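Local coordinates for probable acetyltransferase (Bacillus subtilis, PDB 1NSL), which probably transfers acetyl groups to protein N-termini, with ribosomal proteins as possible substrates, at residues N67-G72 with I83-L88; A95-W100 with V131-A136; A114-I119 with P146-F151; L152-A157 with Y172-K177. One frame throughout, in Å; residues are numbered along the deposited sequence.

How the interactions relate
Interactions 1, 2 and 4 are strand pairings within one mixed sheet, whereas interaction 3 joins a helix to the C-terminal end of another and the turn after it. Interactions 1 and 2 are buried and are neighbours in the sheet, joined by Gly-98 N to Ser-84 O. Interaction 2 joins the parallel pair, held by only two cross-strand hydrogen bonds and an apolar cluster, while the antiparallel pairs of interactions 1 and 4 carry four backbone bonds each. Interaction 4 lies farther out, meets another subunit and mixes tyrosines with acidic side chains; Ile-133 N to Tyr-173 O connects it to interaction 2. Interaction 3, partly buried, has no hydrogen bond across it and packs on Tyr-99 and Ile-133 of interaction 2.

Interaction 1 of 4, residues N67-G72 with I83-L88; sequences NGIEAG and ISLHNL
Glu-70 bends at its second torsion (chi2 -46°) and folds its carboxylate over Ser-84, whose OG stands anti to the backbone N (chi1 158°) and reaches it. Ser-84 OG donates to Glu-70 OE2 at 3.0 Å, meeting the syn side of the carboxylate but 30° out of its plane. Glu-70 and Ser-84 are the non-hydrogen-bonded pair of an antiparallel beta hairpin. On either side of it the backbones are doubly bonded: Ile-69 N reaches Leu-85 O at 2.9 Å, with the reciprocal bond from Leu-85 N to Ile-69 O, and Ala-71 N reaches Ile-83 O at 2.9 Å, answered by Ile-83 N to Ala-71 O. The other face is apolar. There Ala-71 CB lies 4.1 Å from Ile-83 CG2, and Ile-69 CD1 comes to 4.4 Å from Leu-85 CD2. Ile-69 and Ile-83 pack on helix 110-124, and Ala-71 on Phe-3 of a second subunit. Leu-88 CD1 rests against the backbone of Asn-67, 3.5 Å from its C atom. The chemistry thus divides by face: a serine-carboxylate bond on the face of Glu-70, which also touches Trp-59 of helix 48-65, and aliphatic packing on the other, which fits these strands to the interior of the GNAT sheet.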
loop_
_atom_site.group_PDB
_atom_site.type_symbol
_atom_site.label_atom_id
_atom_site.label_comp_id
_atom_site.label_asym_id
_atom_site.label_seq_id
_atom_site.Cartn_x
_atom_site.Cartn_y
_atom_site.Cartn_z
ATOM N N ASN C 67 -6.482 14.083 9.478
ATOM C CA ASN C 67 -6.175 14.032 10.863
ATOM C C ASN C 67 -5.018 14.753 11.342
ATOM O O ASN C 67 -4.262 14.232 12.128
ATOM C CB ASN C 67 -6.211 12.653 11.451
ATOM C CG ASN C 67 -5.184 11.798 10.908
ATOM O OD1 ASN C 67 -5.523 10.802 10.260
ATOM N ND2 ASN C 67 -3.901 12.118 11.188
ATOM N N GLY C 68 -4.885 15.973 10.879
ATOM C CA GLY C 68 -3.993 16.896 11.562
ATOM C C GLY C 68 -3.540 17.962 10.644
ATOM O O GLY C 68 -3.837 17.924 9.479
ATOM N N ILE C 69 -2.786 18.906 11.143
ATOM C CA ILE C 69 -2.183 19.826 10.221
ATOM C C ILE C 69 -0.726 20.010 10.550
ATOM O O ILE C 69 -0.356 20.247 11.686
ATOM C CB ILE C 69 -2.900 21.140 10.221
ATOM C CG1 ILE C 69 -4.258 20.932 9.565
ATOM C CG2 ILE C 69 -2.125 22.052 9.392
ATOM C CD1 ILE C 69 -5.453 21.625 10.220
ATOM N N GLU C 70 0.114 19.882 9.546
ATOM C CA GLU C 70 1.521 20.159 9.730
ATOM C C GLU C 70 1.678 21.252 8.695
ATOM O O GLU C 70 1.733 20.967 7.526
ATOM C CB GLU C 70 2.406 18.926 9.386
ATOM C CG GLU C 70 2.416 17.765 10.395
ATOM C CD GLU C 70 2.571 18.228 11.856
ATOM O OE1 GLU C 70 3.185 19.259 12.117
ATOM O OE2 GLU C 70 2.070 17.584 12.784
ATOM N N ALA C 71 1.722 22.509 9.115
ATOM C CA ALA C 71 1.802 23.627 8.165
ATOM C C ALA C 71 3.031 24.500 8.267
ATOM O O ALA C 71 3.696 24.544 9.283
ATOM C CB ALA C 71 0.548 24.518 8.300
ATOM N N GLY C 72 3.294 25.270 7.231
ATOM C CA GLY C 72 4.396 26.196 7.331
ATOM C C GLY C 72 3.972 27.592 7.768
ATOM O O GLY C 72 2.878 28.035 7.429
ATOM N N ILE C 83 3.570 25.314 12.182
ATOM C CA ILE C 83 2.586 25.209 13.265
ATOM C C ILE C 83 1.923 23.943 13.019
ATOM O O ILE C 83 1.970 23.435 11.901
ATOM C CB ILE C 83 1.555 26.272 13.250
ATOM C CG1 ILE C 83 0.607 26.063 14.398
ATOM C CG2 ILE C 83 0.719 26.185 12.037
ATOM C CD1 ILE C 83 -0.156 27.398 14.667
ATOM N N SER C 84 1.267 23.430 14.036
ATOM C CA SER C 84 0.813 22.078 13.916
ATOM C C SER C 84 -0.283 21.726 14.880
ATOM O O SER C 84 -0.312 22.191 16.039
ATOM C CB SER C 84 1.979 21.213 14.205
ATOM O OG SER C 84 1.534 19.927 14.615
ATOM N N LEU C 85 -1.201 20.901 14.389
ATOM C CA LEU C 85 -2.311 20.451 15.209
ATOM C C LEU C 85 -2.238 18.976 15.047
ATOM O O LEU C 85 -2.385 18.506 13.941
ATOM C CB LEU C 85 -3.625 20.954 14.654
ATOM C CG LEU C 85 -4.825 20.296 15.307
ATOM C CD1 LEU C 85 -5.117 21.006 16.507
ATOM C CD2 LEU C 85 -6.016 20.403 14.393
ATOM N N HIS C 86 -2.017 18.254 16.141
ATOM C CA HIS C 86 -1.790 16.824 16.114
ATOM C C HIS C 86 -2.469 16.165 17.294
ATOM O O HIS C 86 -3.084 16.839 18.044
ATOM C CB HIS C 86 -0.298 16.541 16.109
ATOM C CG HIS C 86 0.448 17.227 17.200
ATOM N ND1 HIS C 86 0.710 16.631 18.415
ATOM C CD2 HIS C 86 0.971 18.467 17.272
ATOM C CE1 HIS C 86 1.370 17.471 19.186
ATOM N NE2 HIS C 86 1.512 18.609 18.530
ATOM N N ASN C 87 -2.323 14.858 17.469
ATOM C CA ASN C 87 -3.077 14.091 18.451
ATOM C C ASN C 87 -4.526 14.405 18.331
ATOM O O ASN C 87 -5.180 14.726 19.308
ATOM C CB ASN C 87 -2.638 14.346 19.873
ATOM C CG ASN C 87 -1.178 14.020 20.087
ATOM O OD1 ASN C 87 -0.467 13.685 19.123
ATOM N ND2 ASN C 87 -0.702 14.137 21.344
ATOM N N LEU C 88 -5.040 14.317 17.128
ATOM C CA LEU C 88 -6.417 14.651 16.930
ATOM C C LEU C 88 -7.244 13.492 17.399
ATOM O O LEU C 88 -7.163 12.433 16.834
ATOM C CB LEU C 88 -6.645 14.857 15.465
ATOM C CG LEU C 88 -7.774 15.734 15.001
ATOM C CD1 LEU C 88 -7.461 16.023 13.512
ATOM C CD2 LEU C 88 -9.104 15.012 15.151
#

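Interaction 2 of 4, residues A95-W100 with V131-A136; sequences AEIGYW and VAICAA
Ala-95 and Ile-97 supply the backbone grip on Ala-132: Ala-132 N donates to Ala-95 O at 2.9 Å, and Ile-97 N donates to Ala-132 O at 2.8 Å, nearly in line with the C=O. With Glu-96 opposite Ala-132, these two bonds form the parallel ladder of a beta-alpha-beta crossover, in which helix 110-124 links strand 94-101 to strand 130-136. Beyond Ile-97 the hydrogen bonding stops, for the strands diverge at 42°, a splay consistent with the one that receives acetyl-coenzyme A in GNAT enzymes. The apolar contacts share one face. Ile-97 stretches CD1 to Val-131 CG1, 3.9 Å away, while its CB lies 3.8 Å from Ile-133 CG1; its side chain crosses both neighbours obliquely. Aromatic contact follows where the backbones part. Tyr-99 CG lies between its backbone N and carbonyl carbon (chi1 43°), which swings the ring toward the second strand, and Ile-133 CD1 meets the ring edge, 4.2 Å from Tyr-99 CE2. Farther out, Tyr-99 OH passes 3.9 Å from Ile-133 CG2. Once the backbones have lost their bonds, then, a tyrosine edge against isoleucine carries the contact onward, and the hydroxyl of the buried tyrosine is satisfied by Ser-142 of helix 140-149.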
loop_
_atom_site.group_PDB
_atom_site.type_symbol
_atom_site.label_atom_id
_atom_site.label_comp_id
_atom_site.label_asym_id
_atom_site.label_seq_id
_atom_site.Cartn_x
_atom_site.Cartn_y
_atom_site.Cartn_z
ATOM N N ALA C 95 -7.499 18.037 20.871
ATOM C CA ALA C 95 -6.305 17.908 20.019
ATOM C C ALA C 95 -5.170 18.698 20.655
ATOM O O ALA C 95 -5.423 19.430 21.592
ATOM C CB ALA C 95 -6.626 18.456 18.647
ATOM N N GLU C 96 -3.940 18.576 20.194
ATOM C CA GLU C 96 -2.896 19.499 20.656
ATOM C C GLU C 96 -2.239 20.411 19.591
ATOM O O GLU C 96 -2.294 20.111 18.392
ATOM C CB GLU C 96 -1.836 18.736 21.340
ATOM C CG GLU C 96 -2.461 17.633 22.136
ATOM C CD GLU C 96 -1.412 16.749 22.724
ATOM O OE1 GLU C 96 -0.225 17.159 22.669
ATOM O OE2 GLU C 96 -1.781 15.669 23.217
ATOM N N ILE C 97 -1.666 21.545 20.028
ATOM C CA ILE C 97 -0.943 22.451 19.124
ATOM C C ILE C 97 0.574 22.524 19.365
ATOM O O ILE C 97 1.034 22.477 20.482
ATOM C CB ILE C 97 -1.594 23.832 19.135
ATOM C CG1 ILE C 97 -2.948 23.738 18.405
ATOM C CG2 ILE C 97 -0.685 24.946 18.511
ATOM C CD1 ILE C 97 -3.725 25.018 18.423
ATOM N N GLY C 98 1.349 22.569 18.289
ATOM C CA GLY C 98 2.797 22.698 18.407
ATOM C C GLY C 98 3.217 23.736 17.402
ATOM O O GLY C 98 2.422 24.124 16.568
ATOM N N TYR C 99 4.443 24.202 17.472
ATOM C CA TYR C 99 4.864 25.256 16.589
ATOM C C TYR C 99 6.288 25.491 16.931
ATOM O O TYR C 99 6.667 25.201 18.016
ATOM C CB TYR C 99 4.078 26.518 16.930
ATOM C CG TYR C 99 3.946 26.776 18.428
ATOM C CD1 TYR C 99 5.048 27.100 19.194
ATOM C CD2 TYR C 99 2.718 26.689 19.062
ATOM C CE1 TYR C 99 4.943 27.304 20.513
ATOM C CE2 TYR C 99 2.595 26.913 20.415
ATOM C CZ TYR C 99 3.723 27.211 21.137
ATOM O OH TYR C 99 3.673 27.438 22.491
ATOM N N TRP C 100 7.094 25.971 16.003
ATOM C CA TRP C 100 8.456 26.386 16.309
ATOM C C TRP C 100 8.773 27.464 15.356
ATOM O O TRP C 100 8.133 27.551 14.295
ATOM C CB TRP C 100 9.476 25.294 16.128
ATOM C CG TRP C 100 9.576 24.648 14.795
ATOM C CD1 TRP C 100 8.954 23.512 14.420
ATOM C CD2 TRP C 100 10.429 25.008 13.710
ATOM N NE1 TRP C 100 9.325 23.159 13.157
ATOM C CE2 TRP C 100 10.239 24.062 12.697
ATOM C CE3 TRP C 100 11.335 26.047 13.482
ATOM C CZ2 TRP C 100 10.900 24.122 11.473
ATOM C CZ3 TRP C 100 12.005 26.102 12.264
ATOM C CH2 TRP C 100 11.784 25.142 11.279
ATOM N N VAL C 131 -8.514 22.121 23.439
ATOM C CA VAL C 131 -7.308 22.189 22.634
ATOM C C VAL C 131 -6.164 22.328 23.613
ATOM O O VAL C 131 -6.294 23.087 24.607
ATOM C CB VAL C 131 -7.358 23.333 21.682
ATOM C CG1 VAL C 131 -6.026 23.785 21.378
ATOM C CG2 VAL C 131 -8.024 22.859 20.421
ATOM N N ALA C 132 -5.071 21.587 23.447
ATOM C CA ALA C 132 -4.004 21.805 24.434
ATOM C C ALA C 132 -2.720 22.237 23.807
ATOM O O ALA C 132 -2.528 22.084 22.594
ATOM C CB ALA C 132 -3.779 20.583 25.271
ATOM N N ILE C 133 -1.838 22.781 24.622
ATOM C CA ILE C 133 -0.506 23.086 24.167
ATOM C C ILE C 133 0.456 22.670 25.258
ATOM O O ILE C 133 0.231 22.914 26.441
ATOM C CB ILE C 133 -0.334 24.576 23.963
ATOM C CG1 ILE C 133 -0.916 25.053 22.635
ATOM C CG2 ILE C 133 1.136 24.970 24.045
ATOM C CD1 ILE C 133 -1.009 26.629 22.585
ATOM N N CYS C 134 1.559 22.043 24.896
ATOM C CA CYS C 134 2.469 21.733 25.949
ATOM C C CYS C 134 3.864 22.253 25.656
ATOM O O CYS C 134 4.145 22.683 24.548
ATOM C CB CYS C 134 2.364 20.277 26.315
ATOM S SG CYS C 134 3.319 19.251 25.325
ATOM N N ALA C 135 4.737 22.284 26.638
ATOM C CA ALA C 135 6.032 22.862 26.354
ATOM C C ALA C 135 6.994 22.560 27.451
ATOM O O ALA C 135 6.594 22.207 28.576
ATOM C CB ALA C 135 5.915 24.345 26.211
ATOM N N ALA C 136 8.258 22.756 27.143
ATOM C CA ALA C 136 9.269 22.454 28.113
ATOM C C ALA C 136 9.176 23.465 29.175
ATOM O O ALA C 136 9.112 24.642 28.917
ATOM C CB ALA C 136 10.614 22.484 27.486
#

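Interaction 3 of 4, residues A114-I119 with P146-F151; sequences ACRKLI and PERIGF
Arg-116 and Ile-149 mark the nearest approach of the two backbones, CA to CA 7.7 Å, where the middle of helix 110-124 faces the last turn of helix 140-149. Both helices lie on the same face of the GNAT sheet. The second ends in a Schellman motif: Gly-150 adopts positive phi, Phe-151 N bonds to Pro-146 O, and Gly-150 N makes a weak bond to Glu-147 O. Ile-149 is the chief side chain of the contact and meets three residues of the first helix. Its CD1 abuts Cys-115 CB at 3.9 Å, and its CG2 faces Ile-119 CD1 at 4.3 Å. On the outer side Arg-116 runs antiparallel to it, one guanidinium face over Ile-149 CG1, which is offset toward the rim and stands 3.8 Å from Arg-116 NE. At the surface the Arg-116 guanidinium also has Arg-148 at its edge, NH1 to NH1 3.7 Å, with the two planes nearly perpendicular (89°). These like charges would be expected to disfavour one another; both side chains also touch a crystal neighbour, which may influence where they lie. Inward, the contact becomes wholly apolar and continues onto Ile-97 and Ile-133 of the sheet. There Ile-119 CD1 and Phe-151 approach from opposite directions, the methyl lying in the plane of the ring at its edge, 3.8 Å from Phe-151 CZ.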
loop_
_atom_site.group_PDB
_atom_site.type_symbol
_atom_site.label_atom_id
_atom_site.label_comp_id
_atom_site.label_asym_id
_atom_site.label_seq_id
_atom_site.Cartn_x
_atom_site.Cartn_y
_atom_site.Cartn_z
ATOM N N ALA C 114 -0.718 33.150 14.732
ATOM C CA ALA C 114 -1.030 31.948 14.024
ATOM C C ALA C 114 -1.837 30.919 14.858
ATOM O O ALA C 114 -2.732 30.282 14.314
ATOM C CB ALA C 114 0.265 31.300 13.464
ATOM N N CYS C 115 -1.508 30.741 16.148
ATOM C CA CYS C 115 -2.304 29.827 17.013
ATOM C C CYS C 115 -3.782 30.287 17.047
ATOM O O CYS C 115 -4.674 29.465 16.962
ATOM C CB CYS C 115 -1.724 29.678 18.444
ATOM S SG CYS C 115 -0.081 28.886 18.428
ATOM N N ARG C 116 -4.041 31.591 17.151
ATOM C CA ARG C 116 -5.428 32.030 17.138
ATOM C C ARG C 116 -6.158 31.584 15.841
ATOM O O ARG C 116 -7.283 31.035 15.902
ATOM C CB ARG C 116 -5.572 33.530 17.398
ATOM C CG ARG C 116 -4.945 34.005 18.718
ATOM C CD ARG C 116 -4.942 35.577 18.976
ATOM N NE ARG C 116 -5.117 35.837 20.402
ATOM C CZ ARG C 116 -4.351 36.663 21.120
ATOM N NH1 ARG C 116 -3.350 37.295 20.529
ATOM N NH2 ARG C 116 -4.570 36.858 22.421
ATOM N N LYS C 117 -5.588 31.801 14.666
ATOM C CA LYS C 117 -6.314 31.284 13.529
ATOM C C LYS C 117 -6.585 29.785 13.723
ATOM O O LYS C 117 -7.714 29.325 13.462
ATOM C CB LYS C 117 -5.601 31.495 12.204
ATOM C CG LYS C 117 -5.757 32.874 11.596
ATOM C CD LYS C 117 -7.208 33.337 11.352
ATOM C CE LYS C 117 -7.171 34.844 11.068
ATOM N NZ LYS C 117 -8.279 35.694 11.583
ATOM N N LEU C 118 -5.561 29.046 14.192
ATOM C CA LEU C 118 -5.628 27.586 14.319
ATOM C C LEU C 118 -6.708 27.154 15.274
ATOM O O LEU C 118 -7.411 26.191 15.049
ATOM C CB LEU C 118 -4.301 27.036 14.786
ATOM C CG LEU C 118 -4.149 25.514 14.733
ATOM C CD1 LEU C 118 -4.886 24.969 13.545
ATOM C CD2 LEU C 118 -2.640 25.032 14.651
ATOM N N ILE C 119 -6.833 27.907 16.351
ATOM C CA ILE C 119 -7.771 27.591 17.366
ATOM C C ILE C 119 -9.132 27.814 16.766
ATOM O O ILE C 119 -9.956 26.876 16.684
ATOM C CB ILE C 119 -7.489 28.468 18.558
ATOM C CG1 ILE C 119 -6.174 27.954 19.140
ATOM C CG2 ILE C 119 -8.687 28.452 19.575
ATOM C CD1 ILE C 119 -5.612 28.763 20.229
ATOM N N PRO C 146 0.589 30.062 25.142
ATOM C CA PRO C 146 -0.686 29.665 25.729
ATOM C C PRO C 146 -1.209 30.724 26.729
ATOM O O PRO C 146 -2.361 31.113 26.697
ATOM C CB PRO C 146 -0.317 28.402 26.509
ATOM C CG PRO C 146 0.906 27.940 25.878
ATOM C CD PRO C 146 1.684 29.120 25.405
ATOM N N GLU C 147 -0.345 31.163 27.615
ATOM C CA GLU C 147 -0.742 32.053 28.681
ATOM C C GLU C 147 -1.264 33.394 28.178
ATOM O O GLU C 147 -2.089 33.989 28.831
ATOM C CB GLU C 147 0.398 32.288 29.669
ATOM C CG GLU C 147 0.860 31.073 30.478
ATOM C CD GLU C 147 2.200 31.295 31.229
ATOM O OE1 GLU C 147 2.238 31.256 32.473
ATOM O OE2 GLU C 147 3.247 31.507 30.585
ATOM N N ARG C 148 -0.783 33.825 27.013
ATOM C CA ARG C 148 -1.140 35.079 26.363
ATOM C C ARG C 148 -2.521 34.820 25.757
ATOM O O ARG C 148 -3.409 35.624 25.910
ATOM C CB ARG C 148 -0.072 35.477 25.296
ATOM C CG ARG C 148 -0.098 36.871 24.707
ATOM C CD ARG C 148 -0.278 36.909 23.206
ATOM N NE ARG C 148 0.718 37.650 22.400
ATOM C CZ ARG C 148 0.485 38.789 21.760
ATOM N NH1 ARG C 148 -0.674 39.394 21.855
ATOM N NH2 ARG C 148 1.417 39.358 21.042
ATOM N N ILE C 149 -2.762 33.704 25.116
ATOM C CA ILE C 149 -4.119 33.521 24.613
ATOM C C ILE C 149 -5.165 33.119 25.731
ATOM O O ILE C 149 -6.376 33.006 25.475
ATOM C CB ILE C 149 -4.095 32.494 23.488
ATOM C CG1 ILE C 149 -3.370 33.028 22.270
ATOM C CG2 ILE C 149 -5.509 32.023 23.078
ATOM C CD1 ILE C 149 -2.845 31.882 21.457
ATOM N N GLY C 150 -4.714 32.891 26.957
ATOM C CA GLY C 150 -5.646 32.450 27.964
ATOM C C GLY C 150 -5.991 30.974 28.203
ATOM O O GLY C 150 -7.084 30.668 28.724
ATOM N N PHE C 151 -5.088 30.058 27.849
ATOM C CA PHE C 151 -5.222 28.644 28.240
ATOM C C PHE C 151 -5.009 28.579 29.773
ATOM O O PHE C 151 -4.588 29.553 30.381
ATOM C CB PHE C 151 -4.087 27.797 27.596
ATOM C CG PHE C 151 -4.231 27.529 26.090
ATOM C CD1 PHE C 151 -4.509 28.542 25.190
ATOM C CD2 PHE C 151 -4.102 26.271 25.611
ATOM C CE1 PHE C 151 -4.665 28.284 23.838
ATOM C CE2 PHE C 151 -4.223 26.001 24.235
ATOM C CZ PHE C 151 -4.482 27.015 23.352
#

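Interaction 4 of 4, residues L152-A157 with Y172-K177; sequences LEEGKA and YYSLLK
Tyr-172 turns its ring edge to the first strand: Ala-157 CB lies in the ring plane, 3.8 Å from Tyr-172 CE1, and Gly-155 O also comes near that edge. Tyr-173 goes to the other face of the sheet, CG beside its backbone N (chi1 -71°), which brings its CD2 to 3.7 Å from Glu-153 N. The ring then continues past Glu-153 CB, 4.1 Å from Tyr-173 CE2, and its hydroxyl bonds to Arg-143. The backbones of the two strands form an antiparallel ladder. Leu-152 and Ser-174 are a hydrogen-bonded pair, with Ser-174 N to Leu-152 O at 2.9 Å and a return bond from Leu-152 N to Ser-174 O. Farther along a beta bulge appears: Glu-154 and Gly-155 together face Tyr-172, Glu-154 N giving to Tyr-172 O at 2.9 Å and Tyr-172 N to Gly-155 O at the same length. Both donors stand well above the plane of the carbonyl they meet. The Glu-154 carboxylate forms a salt bridge with Arg-130. Ser-174 O has a further partner in Arg-158 of a neighbouring subunit, to which the backbones of Glu-154 and Lys-156 also bond. Within the chain strand 152-163 is outermost, strand 166-176 bonds to strand 130-136 on its other side, and Tyr-173 packs against Pro-146 and Glu-147 of helix 140-149.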
loop_
_atom_site.group_PDB
_atom_site.type_symbol
_atom_site.label_atom_id
_atom_site.label_comp_id
_atom_site.label_asym_id
_atom_site.label_seq_id
_atom_site.Cartn_x
_atom_site.Cartn_y
_atom_site.Cartn_z
ATOM N N LEU C 152 -5.263 27.445 30.401
ATOM C CA LEU C 152 -4.972 27.292 31.812
ATOM C C LEU C 152 -3.986 26.131 31.939
ATOM O O LEU C 152 -4.098 25.133 31.234
ATOM C CB LEU C 152 -6.241 26.983 32.593
ATOM C CG LEU C 152 -7.445 27.983 32.667
ATOM C CD1 LEU C 152 -8.734 27.428 33.376
ATOM C CD2 LEU C 152 -7.104 29.352 33.316
ATOM N N GLU C 153 -3.001 26.268 32.818
ATOM C CA GLU C 153 -2.014 25.227 33.124
ATOM C C GLU C 153 -2.743 24.111 33.788
ATOM O O GLU C 153 -3.448 24.307 34.755
ATOM C CB GLU C 153 -1.017 25.758 34.142
ATOM C CG GLU C 153 0.167 24.861 34.364
ATOM C CD GLU C 153 1.309 25.592 35.038
ATOM O OE1 GLU C 153 2.219 24.910 35.596
ATOM O OE2 GLU C 153 1.288 26.851 35.004
ATOM N N GLU C 154 -2.515 22.916 33.319
ATOM C CA GLU C 154 -3.387 21.801 33.678
ATOM C C GLU C 154 -2.692 20.741 34.488
ATOM O O GLU C 154 -3.373 20.001 35.225
ATOM C CB GLU C 154 -3.799 21.099 32.378
ATOM C CG GLU C 154 -5.196 21.361 31.862
ATOM C CD GLU C 154 -5.571 20.260 30.888
ATOM O OE1 GLU C 154 -4.615 19.673 30.299
ATOM O OE2 GLU C 154 -6.792 19.952 30.763
ATOM N N GLY C 155 -1.362 20.641 34.258
ATOM C CA GLY C 155 -0.469 19.681 34.898
ATOM C C GLY C 155 0.981 19.555 34.380
ATOM O O GLY C 155 1.496 20.350 33.582
ATOM N N LYS C 156 1.695 18.553 34.846
ATOM C CA LYS C 156 3.030 18.424 34.313
ATOM C C LYS C 156 3.301 17.036 33.875
ATOM O O LYS C 156 2.653 16.110 34.336
ATOM C CB LYS C 156 4.057 18.825 35.333
ATOM C CG LYS C 156 4.300 20.311 35.304
ATOM C CD LYS C 156 5.120 20.801 36.482
ATOM C CE LYS C 156 5.069 22.320 36.539
ATOM N NZ LYS C 156 5.946 22.963 37.605
ATOM N N ALA C 157 4.235 16.886 32.950
ATOM C CA ALA C 157 4.677 15.554 32.579
ATOM C C ALA C 157 6.066 15.447 33.143
ATOM O O ALA C 157 6.940 16.178 32.717
ATOM C CB ALA C 157 4.708 15.418 31.114
ATOM N N TYR C 172 1.556 21.084 30.786
ATOM C CA TYR C 172 0.454 21.113 29.856
ATOM C C TYR C 172 -0.397 22.343 30.080
ATOM O O TYR C 172 -0.479 22.789 31.200
ATOM C CB TYR C 172 -0.404 19.876 30.100
ATOM C CG TYR C 172 0.175 18.755 29.392
ATOM C CD1 TYR C 172 1.315 18.161 29.854
ATOM C CD2 TYR C 172 -0.301 18.379 28.173
ATOM C CE1 TYR C 172 1.940 17.161 29.125
ATOM C CE2 TYR C 172 0.307 17.389 27.462
ATOM C CZ TYR C 172 1.422 16.790 27.951
ATOM O OH TYR C 172 2.037 15.812 27.242
ATOM N N TYR C 173 -1.041 22.843 29.013
ATOM C CA TYR C 173 -2.008 23.936 29.046
ATOM C C TYR C 173 -3.242 23.603 28.165
ATOM O O TYR C 173 -3.075 23.001 27.132
ATOM C CB TYR C 173 -1.394 25.196 28.464
ATOM C CG TYR C 173 -0.310 25.945 29.229
ATOM C CD1 TYR C 173 1.014 25.706 28.968
ATOM C CD2 TYR C 173 -0.619 26.968 30.133
ATOM C CE1 TYR C 173 2.019 26.419 29.581
ATOM C CE2 TYR C 173 0.396 27.718 30.780
ATOM C CZ TYR C 173 1.728 27.426 30.482
ATOM O OH TYR C 173 2.782 28.095 31.089
ATOM N N SER C 174 -4.460 24.049 28.519
ATOM C CA SER C 174 -5.658 23.715 27.737
ATOM C C SER C 174 -6.742 24.798 27.697
ATOM O O SER C 174 -6.967 25.520 28.646
ATOM C CB SER C 174 -6.299 22.444 28.254
ATOM O OG SER C 174 -6.616 22.634 29.594
ATOM N N LEU C 175 -7.439 24.864 26.574
ATOM C CA LEU C 175 -8.439 25.843 26.386
ATOM C C LEU C 175 -9.756 25.110 26.092
ATOM O O LEU C 175 -9.833 24.270 25.203
ATOM C CB LEU C 175 -7.994 26.782 25.268
ATOM C CG LEU C 175 -9.027 27.825 24.818
ATOM C CD1 LEU C 175 -9.726 28.512 25.978
ATOM C CD2 LEU C 175 -8.389 28.842 23.923
ATOM N N LEU C 176 -10.800 25.397 26.873
ATOM C CA LEU C 176 -12.037 24.700 26.622
ATOM C C LEU C 176 -12.906 25.554 25.782
ATOM O O LEU C 176 -13.114 26.682 26.108
ATOM C CB LEU C 176 -12.720 24.348 27.905
ATOM C CG LEU C 176 -11.824 23.591 28.864
ATOM C CD1 LEU C 176 -12.623 22.654 29.690
ATOM C CD2 LEU C 176 -10.791 22.797 28.133
ATOM N N LYS C 177 -13.426 25.013 24.696
ATOM C CA LYS C 177 -14.276 25.783 23.787
ATOM C C LYS C 177 -15.376 26.632 24.421
ATOM O O LYS C 177 -15.829 27.558 23.788
ATOM C CB LYS C 177 -14.908 24.883 22.726
ATOM C CG LYS C 177 -16.009 25.580 21.934
ATOM C CD LYS C 177 -16.605 24.677 20.904
ATOM C CE LYS C 177 -17.509 25.438 19.932
ATOM N NZ LYS C 177 -17.936 24.574 18.761
#